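Local coordinates for protein LAIR1 ecotodomain from MGD21 antibody (Homo sapiens, PDB 7JZK) that recognises a variable RIFIN surface protein of the malaria parasite Plasmodium through a single immunoglobulin-like domain that forms part of an antibody, at residues 4-9 and 85-90; 21-26 and 62-67; 36-41 and 77-82. One frame throughout, in Å; residues are numbered along the deposited sequence.

Contact 1: 4-9 and 85-90; sequences PRPSIS and KWSEQS
R5 curls round the carbonyl oxygen of Q89 and bonds to it through its guanidinium edge. Its CB itself meets nothing on the other segment, but CG is anti to the backbone N (chi1 -159°), and bends at chi2 and chi3 curve the chain round Q89 O. CG of R5 comes within 3.4 Å of Q89 O, and CD passes still nearer the same oxygen. NE and CZ stand farther off, so the next close approach is at the tip, where R5 NH1 gives a nearly straight hydrogen bond to Q89 O (3.2 Å, 171° at the hydrogen). The carbonyl oxygen lies in the guanidinium plane and sees the donor tilted a little from its own carbonyl plane. NH1 also forms a salt bridge with D91, the residue just after the segment; with two acceptors for one end, the rotation of the guanidinium is probably well fixed.

P6 fills the step beside the arginine. Its CD rests 3.1 Å from E88 O. CD of P6 is also 3.9 Å from OG of S87, with CG of P6 almost as near, and that hydroxyl is itself hydrogen-bonded to Y80 O. Next along, S90 turns its CB to within 3.0 Å of P6 O, while its OG touches the CG2 branch of I8 at 3.2 Å; that buried OG is satisfied by the backbone N of C78.

No backbone hydrogen bond joins the two segments, and their directions differ by 39°. The proline-bearing lead-in to strand 7-11, which belongs to one sheet, passes the irregular early part of strand 85-97 of the other at the sandwich edge, before 15-16 joins that last strand in parallel: the split first strand (A and A') of many immunoglobulin domains.

Contact 2: 21-26 and 62-67; sequences HVTFVC and RFRIDS
F24 and F63, a facing pair on one side of the sheet, both hold CG anti to the carbonyl carbon (chi1 -63° and -53°), which swings each ring toward its own backbone N. V22 and I65 share that face. C26 holds its sulfur in the same way, giving an oblique sulfur-aromatic contact with SG 3.7 Å from F63 CE1. V22 and I65 lie side by side, CG1 of the valine 4.0 Å from CB of the isoleucine, and CD1 of I65 reaches the edge of the F24 ring.

The backbones pair as regular antiparallel strands. V22 with I65 and F24 with F63 are the hydrogen-bonded pairs, each closed by two N-H...O bonds; the bond from F63 N to F24 O measures 2.9 Å.

T23, V25, R62 and R64 occupy the other face. CG2 of V25 sits at the edge of the R62 guanidinium, 3.6 Å from NE, whereas the charged end of R62 finds its partner in E11. R64 runs extended from CG to NE and brings one guanidinium face over CB of H21, at 3.7 Å from NH1; the imidazole and guanidinium planes are only 14° apart. D66 lies at the edge of the same guanidinium, in a pairing modelled too short for its details to be trusted.

Strand 7-11 borders 22-28 on the far side from 58-65. The phenylalanine face looks into the sandwich: F24 meets I8 and F76, F63 packs on F35 and L37 of strand 34-38, and C26 is joined to C78 of the opposing sheet by a disulfide.

Contact 3: 36-41 and 77-82; sequences RLERER and RCIYYK
E38 and R77 lie side by side, and their ends form a salt bridge: NE of R77 donates to OE2 of E38 at 3.1 Å, with a weak second bond from NH2. The oxygen lies in the guanidinium plane at its edge, but is met from above the carboxylate, 40° out of that plane. R77, extended from CG to NE, reaches along the glutamate, itself extended beyond CG. Next to this pair, I79 lays its CG2 against CB of R36 (3.7 Å). The same I79 CG2 is 4.0 Å from E38 OE1.

Four backbone hydrogen bonds set this register, two each for R36 with I79 and E38 with R77; that from R36 N to I79 O is 2.8 Å long. On the other face, CD1 of L37 touches R77 O, and C78 sends its sulfur into the core.

Farther out, the R36 guanidinium is held by a salt bridge to D47 and a cation-pi contact with Y45, while R36 and I79 both pack on A99 of the RIFIN chain. This is a central antiparallel strand pair of an immunoglobulin sheet, carrying the second core cysteine inward and a RIFIN-facing surface outward.

In the fold
The three contacts span both sheets of a single immunoglobulin sandwich. Contact 2 joins two strands of the four-stranded sheet, contact 3 two of the other, and contact 1 bridges the two sheets at their edge, between the start of strand 7-11 and the early part of 85-97. Centres of contacts 1 and 3 are about 7 Å apart, those of 2 and 3 about 14 Å, and those of 1 and 2 about 18 Å. Along the chain, contacts 2 and 3 alternate their segments, both enclosed between the two segments of contact 1. The C26-C78 disulfide ties contacts 2 and 3 across the core. Residues of all three contacts lie against the RIFIN chain.

Contact 1: 4-9 and 85-90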
loop_
_atom_site.group_PDB
_atom_site.type_symbol
_atom_site.label_atom_id
_atom_site.label_comp_id
_atom_site.label_asym_id
_atom_site.label_seq_id
_atom_site.Cartn_x
_atom_site.Cartn_y
_atom_site.Cartn_z
ATOM N N PRO A 4 -6.734 16.642 -17.654
ATOM C CA PRO A 4 -8.025 16.069 -18.048
ATOM C C PRO A 4 -8.344 14.810 -17.255
ATOM O O PRO A 4 -7.460 14.131 -16.733
ATOM C CB PRO A 4 -7.853 15.770 -19.546
ATOM C CG PRO A 4 -6.394 15.687 -19.764
ATOM C CD PRO A 4 -5.730 16.571 -18.732
ATOM N N ARG A 5 -9.631 14.497 -17.172
ATOM C CA ARG A 5 -10.042 13.360 -16.369
ATOM C C ARG A 5 -9.609 12.075 -17.062
ATOM O O ARG A 5 -9.760 11.959 -18.281
ATOM C CB ARG A 5 -11.558 13.367 -16.131
ATOM C CG ARG A 5 -11.986 12.523 -14.906
ATOM C CD ARG A 5 -12.969 13.241 -14.016
ATOM N NE ARG A 5 -14.315 13.134 -14.551
ATOM C CZ ARG A 5 -15.214 12.253 -14.120
ATOM N NH1 ARG A 5 -14.898 11.418 -13.126
ATOM N NH2 ARG A 5 -16.425 12.217 -14.670
ATOM N N PRO A 6 -9.009 11.126 -16.351
ATOM C CA PRO A 6 -8.685 9.843 -16.971
ATOM C C PRO A 6 -9.957 9.026 -17.103
ATOM O O PRO A 6 -10.966 9.309 -16.458
ATOM C CB PRO A 6 -7.706 9.201 -15.987
ATOM C CG PRO A 6 -7.990 9.833 -14.669
ATOM C CD PRO A 6 -8.635 11.173 -14.923
ATOM N N SER A 7 -9.885 7.980 -17.926
ATOM C CA SER A 7 -11.016 7.081 -18.101
ATOM C C SER A 7 -10.553 5.652 -17.835
ATOM O O SER A 7 -9.373 5.323 -17.985
ATOM C CB SER A 7 -11.627 7.166 -19.515
ATOM O OG SER A 7 -10.913 6.360 -20.448
ATOM N N ILE A 8 -11.493 4.811 -17.428
ATOM C CA ILE A 8 -11.230 3.420 -17.092
ATOM C C ILE A 8 -12.140 2.568 -17.953
ATOM O O ILE A 8 -13.322 2.893 -18.113
ATOM C CB ILE A 8 -11.473 3.153 -15.583
ATOM C CG1 ILE A 8 -11.479 1.665 -15.231
ATOM C CG2 ILE A 8 -12.750 3.791 -15.077
ATOM C CD1 ILE A 8 -10.156 1.000 -15.241
ATOM N N SER A 9 -11.590 1.483 -18.503
ATOM C CA SER A 9 -12.377 0.508 -19.251
ATOM C C SER A 9 -11.900 -0.884 -18.861
ATOM O O SER A 9 -10.810 -1.043 -18.318
ATOM C CB SER A 9 -12.277 0.714 -20.777
ATOM O OG SER A 9 -10.989 1.186 -21.163
ATOM N N LYS A 85 1.200 16.880 -9.870
ATOM C CA LYS A 85 -0.111 16.875 -9.253
ATOM C C LYS A 85 -0.861 15.640 -9.667
ATOM O O LYS A 85 -0.724 15.161 -10.785
ATOM C CB LYS A 85 -0.934 18.140 -9.562
ATOM C CG LYS A 85 -0.951 18.614 -10.976
ATOM C CD LYS A 85 -1.365 20.091 -10.977
ATOM C CE LYS A 85 -0.539 20.891 -9.979
ATOM N NZ LYS A 85 -0.710 22.362 -10.146
ATOM N N TRP A 86 -1.629 15.117 -8.733
ATOM C CA TRP A 86 -2.557 14.060 -9.065
ATOM C C TRP A 86 -3.694 14.687 -9.854
ATOM O O TRP A 86 -4.135 15.795 -9.546
ATOM C CB TRP A 86 -3.110 13.409 -7.791
ATOM C CG TRP A 86 -2.194 12.446 -7.147
ATOM C CD1 TRP A 86 -1.548 12.602 -5.951
ATOM C CD2 TRP A 86 -1.855 11.145 -7.622
ATOM N NE1 TRP A 86 -0.801 11.486 -5.671
ATOM C CE2 TRP A 86 -0.977 10.572 -6.679
ATOM C CE3 TRP A 86 -2.199 10.411 -8.758
ATOM C CZ2 TRP A 86 -0.434 9.300 -6.841
ATOM C CZ3 TRP A 86 -1.658 9.147 -8.920
ATOM C CH2 TRP A 86 -0.789 8.606 -7.967
ATOM N N SER A 87 -4.176 13.977 -10.859
ATOM C CA SER A 87 -5.383 14.380 -11.551
ATOM C C SER A 87 -6.613 14.042 -10.713
ATOM O O SER A 87 -6.528 13.363 -9.685
ATOM C CB SER A 87 -5.466 13.666 -12.875
ATOM O OG SER A 87 -5.699 12.316 -12.610
ATOM N N GLU A 88 -7.772 14.530 -11.141
ATOM C CA GLU A 88 -9.014 14.082 -10.532
ATOM C C GLU A 88 -9.288 12.644 -10.948
ATOM O O GLU A 88 -8.827 12.181 -11.993
ATOM C CB GLU A 88 -10.177 14.975 -10.942
ATOM C CG GLU A 88 -9.777 16.434 -11.158
ATOM C CD GLU A 88 -9.582 16.811 -12.644
ATOM O OE1 GLU A 88 -10.384 17.618 -13.169
ATOM O OE2 GLU A 88 -8.623 16.319 -13.285
ATOM N N GLN A 89 -9.979 11.911 -10.086
ATOM C CA GLN A 89 -10.215 10.500 -10.353
ATOM C C GLN A 89 -11.219 10.338 -11.487
ATOM O O GLN A 89 -12.061 11.201 -11.730
ATOM C CB GLN A 89 -10.724 9.787 -9.092
ATOM C CG GLN A 89 -9.867 10.011 -7.869
ATOM C CD GLN A 89 -10.311 11.238 -7.123
ATOM O OE1 GLN A 89 -11.100 12.030 -7.642
ATOM N NE2 GLN A 89 -9.844 11.397 -5.890
ATOM N N SER A 90 -11.119 9.215 -12.181
ATOM C CA SER A 90 -12.139 8.801 -13.120
ATOM C C SER A 90 -13.388 8.304 -12.389
ATOM O O SER A 90 -13.414 8.124 -11.169
ATOM C CB SER A 90 -11.621 7.666 -13.986
ATOM O OG SER A 90 -11.971 6.425 -13.399
#

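Contact 2: 21-26 and 62-67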
loop_
_atom_site.group_PDB
_atom_site.type_symbol
_atom_site.label_atom_id
_atom_site.label_comp_id
_atom_site.label_asym_id
_atom_site.label_seq_id
_atom_site.Cartn_x
_atom_site.Cartn_y
_atom_site.Cartn_z
ATOM N N HIS A 21 -9.962 -14.155 -17.090
ATOM C CA HIS A 21 -9.103 -12.979 -17.023
ATOM C C HIS A 21 -9.914 -11.708 -17.234
ATOM O O HIS A 21 -11.040 -11.743 -17.733
ATOM C CB HIS A 21 -7.978 -13.092 -18.061
ATOM C CG HIS A 21 -8.462 -13.072 -19.479
ATOM N ND1 HIS A 21 -8.875 -14.213 -20.136
ATOM C CD2 HIS A 21 -8.579 -12.059 -20.374
ATOM C CE1 HIS A 21 -9.240 -13.901 -21.369
ATOM N NE2 HIS A 21 -9.071 -12.601 -21.538
ATOM N N VAL A 22 -9.342 -10.578 -16.805
ATOM C CA VAL A 22 -9.892 -9.252 -17.080
ATOM C C VAL A 22 -8.742 -8.258 -17.066
ATOM O O VAL A 22 -7.740 -8.467 -16.385
ATOM C CB VAL A 22 -10.990 -8.856 -16.063
ATOM C CG1 VAL A 22 -10.390 -8.551 -14.705
ATOM C CG2 VAL A 22 -11.769 -7.640 -16.552
ATOM N N THR A 23 -8.853 -7.198 -17.869
ATOM C CA THR A 23 -7.840 -6.147 -17.880
ATOM C C THR A 23 -8.490 -4.770 -17.782
ATOM O O THR A 23 -9.344 -4.417 -18.604
ATOM C CB THR A 23 -6.973 -6.214 -19.140
ATOM O OG1 THR A 23 -6.590 -7.573 -19.385
ATOM C CG2 THR A 23 -5.719 -5.366 -18.948
ATOM N N PHE A 24 -8.055 -3.986 -16.798
ATOM C CA PHE A 24 -8.480 -2.602 -16.658
ATOM C C PHE A 24 -7.489 -1.733 -17.404
ATOM O O PHE A 24 -6.284 -1.800 -17.145
ATOM C CB PHE A 24 -8.533 -2.194 -15.182
ATOM C CG PHE A 24 -9.523 -2.973 -14.382
ATOM C CD1 PHE A 24 -9.125 -4.065 -13.646
ATOM C CD2 PHE A 24 -10.860 -2.642 -14.413
ATOM C CE1 PHE A 24 -10.035 -4.806 -12.933
ATOM C CE2 PHE A 24 -11.777 -3.365 -13.694
ATOM C CZ PHE A 24 -11.364 -4.459 -12.956
ATOM N N VAL A 25 -8.006 -0.904 -18.303
ATOM C CA VAL A 25 -7.225 0.007 -19.136
ATOM C C VAL A 25 -7.525 1.425 -18.679
ATOM O O VAL A 25 -8.683 1.871 -18.708
ATOM C CB VAL A 25 -7.540 -0.165 -20.631
ATOM C CG1 VAL A 25 -6.592 0.683 -21.475
ATOM C CG2 VAL A 25 -7.469 -1.640 -21.035
ATOM N N CYS A 26 -6.486 2.102 -18.211
ATOM C CA CYS A 26 -6.557 3.476 -17.751
ATOM C C CYS A 26 -5.957 4.380 -18.815
ATOM O O CYS A 26 -4.828 4.149 -19.264
ATOM C CB CYS A 26 -5.797 3.632 -16.438
ATOM S SG CYS A 26 -6.529 2.763 -15.074
ATOM N N ARG A 62 -2.161 -0.628 -18.277
ATOM C CA ARG A 62 -3.006 -1.804 -18.195
ATOM C C ARG A 62 -2.738 -2.536 -16.885
ATOM O O ARG A 62 -1.577 -2.754 -16.519
ATOM C CB ARG A 62 -2.707 -2.708 -19.388
ATOM C CG ARG A 62 -2.961 -1.987 -20.690
ATOM C CD ARG A 62 -3.036 -2.907 -21.882
ATOM N NE ARG A 62 -4.357 -2.732 -22.459
ATOM C CZ ARG A 62 -4.679 -2.992 -23.713
ATOM N NH1 ARG A 62 -3.764 -3.449 -24.562
ATOM N NH2 ARG A 62 -5.928 -2.785 -24.116
ATOM N N PHE A 63 -3.807 -2.929 -16.190
ATOM C CA PHE A 63 -3.725 -3.720 -14.959
ATOM C C PHE A 63 -4.528 -4.983 -15.218
ATOM O O PHE A 63 -5.745 -4.905 -15.407
ATOM C CB PHE A 63 -4.293 -2.964 -13.752
ATOM C CG PHE A 63 -3.707 -1.588 -13.551
ATOM C CD1 PHE A 63 -4.170 -0.502 -14.291
ATOM C CD2 PHE A 63 -2.712 -1.371 -12.612
ATOM C CE1 PHE A 63 -3.640 0.747 -14.111
ATOM C CE2 PHE A 63 -2.184 -0.107 -12.433
ATOM C CZ PHE A 63 -2.655 0.948 -13.187
ATOM N N ARG A 64 -3.871 -6.138 -15.242
ATOM C CA ARG A 64 -4.536 -7.351 -15.691
ATOM C C ARG A 64 -4.610 -8.384 -14.569
ATOM O O ARG A 64 -3.596 -8.708 -13.947
ATOM C CB ARG A 64 -3.794 -7.942 -16.884
ATOM C CG ARG A 64 -4.129 -9.407 -17.106
ATOM C CD ARG A 64 -3.143 -10.075 -18.074
ATOM N NE ARG A 64 -3.462 -11.494 -18.149
ATOM C CZ ARG A 64 -4.198 -12.038 -19.113
ATOM N NH1 ARG A 64 -4.456 -13.338 -19.087
ATOM N NH2 ARG A 64 -4.666 -11.287 -20.111
ATOM N N ILE A 65 -5.804 -8.924 -14.340
ATOM C CA ILE A 65 -6.008 -10.042 -13.431
ATOM C C ILE A 65 -6.182 -11.300 -14.275
ATOM O O ILE A 65 -7.135 -11.395 -15.060
ATOM C CB ILE A 65 -7.231 -9.818 -12.521
ATOM C CG1 ILE A 65 -7.063 -8.574 -11.646
ATOM C CG2 ILE A 65 -7.474 -11.053 -11.651
ATOM C CD1 ILE A 65 -8.311 -8.256 -10.849
ATOM N N ASP A 66 -5.269 -12.267 -14.113
ATOM C CA ASP A 66 -5.316 -13.477 -14.928
ATOM C C ASP A 66 -6.521 -14.334 -14.580
ATOM O O ASP A 66 -7.190 -14.869 -15.468
ATOM C CB ASP A 66 -4.036 -14.292 -14.766
ATOM C CG ASP A 66 -2.794 -13.547 -15.240
ATOM O OD1 ASP A 66 -2.808 -12.991 -16.366
ATOM O OD2 ASP A 66 -1.785 -13.535 -14.496
ATOM N N SER A 67 -6.811 -14.503 -13.298
ATOM C CA SER A 67 -7.925 -15.357 -12.912
ATOM C C SER A 67 -8.654 -14.692 -11.759
ATOM O O SER A 67 -8.130 -14.634 -10.644
ATOM C CB SER A 67 -7.432 -16.756 -12.536
ATOM O OG SER A 67 -8.513 -17.665 -12.370
#

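Contact 3: 36-41 and 77-82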
loop_
_atom_site.group_PDB
_atom_site.type_symbol
_atom_site.label_atom_id
_atom_site.label_comp_id
_atom_site.label_asym_id
_atom_site.label_seq_id
_atom_site.Cartn_x
_atom_site.Cartn_y
_atom_site.Cartn_z
ATOM N N ARG A 36 -2.466 5.030 -11.199
ATOM C CA ARG A 36 -2.865 4.306 -9.996
ATOM C C ARG A 36 -4.294 3.813 -10.168
ATOM O O ARG A 36 -5.211 4.615 -10.416
ATOM C CB ARG A 36 -2.769 5.200 -8.760
ATOM C CG ARG A 36 -3.542 4.746 -7.536
ATOM C CD ARG A 36 -3.143 5.582 -6.317
ATOM N NE ARG A 36 -1.701 5.566 -6.074
ATOM C CZ ARG A 36 -1.100 6.229 -5.083
ATOM N NH1 ARG A 36 -1.815 6.970 -4.236
ATOM N NH2 ARG A 36 0.218 6.154 -4.932
ATOM N N LEU A 37 -4.479 2.505 -9.993
ATOM C CA LEU A 37 -5.772 1.847 -10.077
ATOM C C LEU A 37 -6.279 1.626 -8.665
ATOM O O LEU A 37 -5.611 0.954 -7.869
ATOM C CB LEU A 37 -5.665 0.529 -10.829
ATOM C CG LEU A 37 -6.903 -0.349 -10.796
ATOM C CD1 LEU A 37 -7.966 0.200 -11.751
ATOM C CD2 LEU A 37 -6.456 -1.729 -11.247
ATOM N N GLU A 38 -7.386 2.280 -8.364
ATOM C CA GLU A 38 -7.925 2.255 -6.999
ATOM C C GLU A 38 -9.154 1.373 -6.928
ATOM O O GLU A 38 -9.831 1.220 -7.929
ATOM C CB GLU A 38 -8.300 3.667 -6.570
ATOM C CG GLU A 38 -7.157 4.569 -6.175
ATOM C CD GLU A 38 -7.678 5.909 -5.694
ATOM O OE1 GLU A 38 -6.876 6.811 -5.461
ATOM O OE2 GLU A 38 -8.893 6.036 -5.552
ATOM N N ARG A 39 -9.394 0.804 -5.761
ATOM C CA ARG A 39 -10.623 0.028 -5.535
ATOM C C ARG A 39 -11.679 0.968 -4.967
ATOM O O ARG A 39 -11.508 2.168 -5.057
ATOM C CB ARG A 39 -10.334 -1.145 -4.604
ATOM C CG ARG A 39 -9.355 -2.164 -5.162
ATOM C CD ARG A 39 -9.946 -3.551 -5.052
ATOM N NE ARG A 39 -11.236 -3.618 -5.720
ATOM C CZ ARG A 39 -11.988 -4.704 -5.802
ATOM N NH1 ARG A 39 -11.586 -5.839 -5.262
ATOM N NH2 ARG A 39 -13.146 -4.649 -6.427
ATOM N N GLU A 40 -12.706 0.417 -4.358
ATOM C CA GLU A 40 -13.784 1.231 -3.751
ATOM C C GLU A 40 -13.176 2.133 -2.677
ATOM O O GLU A 40 -13.761 3.165 -2.381
ATOM C CB GLU A 40 -14.849 0.302 -3.185
ATOM C CG GLU A 40 -14.709 -1.134 -3.647
ATOM C CD GLU A 40 -13.712 -1.953 -2.849
ATOM O OE1 GLU A 40 -13.377 -1.540 -1.731
ATOM O OE2 GLU A 40 -13.261 -2.985 -3.358
ATOM N N ARG A 41 -12.049 1.724 -2.111
ATOM C CA ARG A 41 -11.369 2.552 -1.107
ATOM C C ARG A 41 -10.045 3.102 -1.616
ATOM O O ARG A 41 -9.331 2.366 -2.293
ATOM C CB ARG A 41 -11.405 1.891 0.268
ATOM C CG ARG A 41 -12.734 2.074 0.984
ATOM C CD ARG A 41 -13.125 0.883 1.830
ATOM N NE ARG A 41 -13.014 -0.377 1.117
ATOM C CZ ARG A 41 -13.359 -1.553 1.626
ATOM N NH1 ARG A 41 -13.220 -2.656 0.910
ATOM N NH2 ARG A 41 -13.839 -1.621 2.853
ATOM N N ARG A 77 -11.196 2.379 -10.290
ATOM C CA ARG A 77 -11.137 3.668 -10.985
ATOM C C ARG A 77 -9.679 4.072 -11.166
ATOM O O ARG A 77 -8.788 3.541 -10.510
ATOM C CB ARG A 77 -11.914 4.754 -10.239
ATOM C CG ARG A 77 -11.153 5.394 -9.103
ATOM C CD ARG A 77 -12.040 6.368 -8.394
ATOM N NE ARG A 77 -11.427 6.893 -7.177
ATOM C CZ ARG A 77 -11.988 7.843 -6.425
ATOM N NH1 ARG A 77 -13.164 8.363 -6.772
ATOM N NH2 ARG A 77 -11.374 8.291 -5.338
ATOM N N CYS A 78 -9.440 5.016 -12.065
ATOM C CA CYS A 78 -8.077 5.410 -12.384
ATOM C C CYS A 78 -7.786 6.813 -11.889
ATOM O O CYS A 78 -8.678 7.655 -11.736
ATOM C CB CYS A 78 -7.782 5.347 -13.891
ATOM S SG CYS A 78 -8.249 3.797 -14.714
ATOM N N ILE A 79 -6.512 7.041 -11.611
ATOM C CA ILE A 79 -6.033 8.383 -11.335
ATOM C C ILE A 79 -4.586 8.415 -11.789
ATOM O O ILE A 79 -3.881 7.409 -11.733
ATOM C CB ILE A 79 -6.201 8.753 -9.843
ATOM C CG1 ILE A 79 -5.842 10.215 -9.586
ATOM C CG2 ILE A 79 -5.374 7.851 -8.979
ATOM C CD1 ILE A 79 -6.051 10.615 -8.159
ATOM N N TYR A 80 -4.144 9.547 -12.297
ATOM C CA TYR A 80 -2.784 9.581 -12.789
ATOM C C TYR A 80 -2.079 10.785 -12.209
ATOM O O TYR A 80 -2.706 11.731 -11.722
ATOM C CB TYR A 80 -2.715 9.591 -14.317
ATOM C CG TYR A 80 -3.276 10.825 -14.970
ATOM C CD1 TYR A 80 -4.581 10.846 -15.432
ATOM C CD2 TYR A 80 -2.494 11.963 -15.155
ATOM C CE1 TYR A 80 -5.095 11.947 -16.033
ATOM C CE2 TYR A 80 -3.004 13.074 -15.746
ATOM C CZ TYR A 80 -4.306 13.069 -16.186
ATOM O OH TYR A 80 -4.829 14.194 -16.798
ATOM N N TYR A 81 -0.758 10.705 -12.229
ATOM C CA TYR A 81 0.103 11.747 -11.694
ATOM C C TYR A 81 0.889 12.366 -12.832
ATOM O O TYR A 81 1.556 11.657 -13.578
ATOM C CB TYR A 81 1.051 11.179 -10.621
ATOM C CG TYR A 81 1.792 12.242 -9.815
ATOM C CD1 TYR A 81 1.187 12.888 -8.759
ATOM C CD2 TYR A 81 3.101 12.605 -10.117
ATOM C CE1 TYR A 81 1.863 13.879 -8.035
ATOM C CE2 TYR A 81 3.772 13.592 -9.387
ATOM C CZ TYR A 81 3.152 14.213 -8.354
ATOM O OH TYR A 81 3.827 15.162 -7.631
ATOM N N LYS A 82 0.792 13.679 -12.979
ATOM C CA LYS A 82 1.510 14.367 -14.044
ATOM C C LYS A 82 1.739 15.819 -13.663
ATOM O O LYS A 82 0.869 16.449 -13.067
ATOM C CB LYS A 82 0.705 14.180 -15.341
ATOM C CG LYS A 82 1.389 14.380 -16.669
ATOM C CD LYS A 82 1.125 15.710 -17.343
ATOM C CE LYS A 82 0.741 15.396 -18.797
ATOM N NZ LYS A 82 0.056 16.463 -19.580
#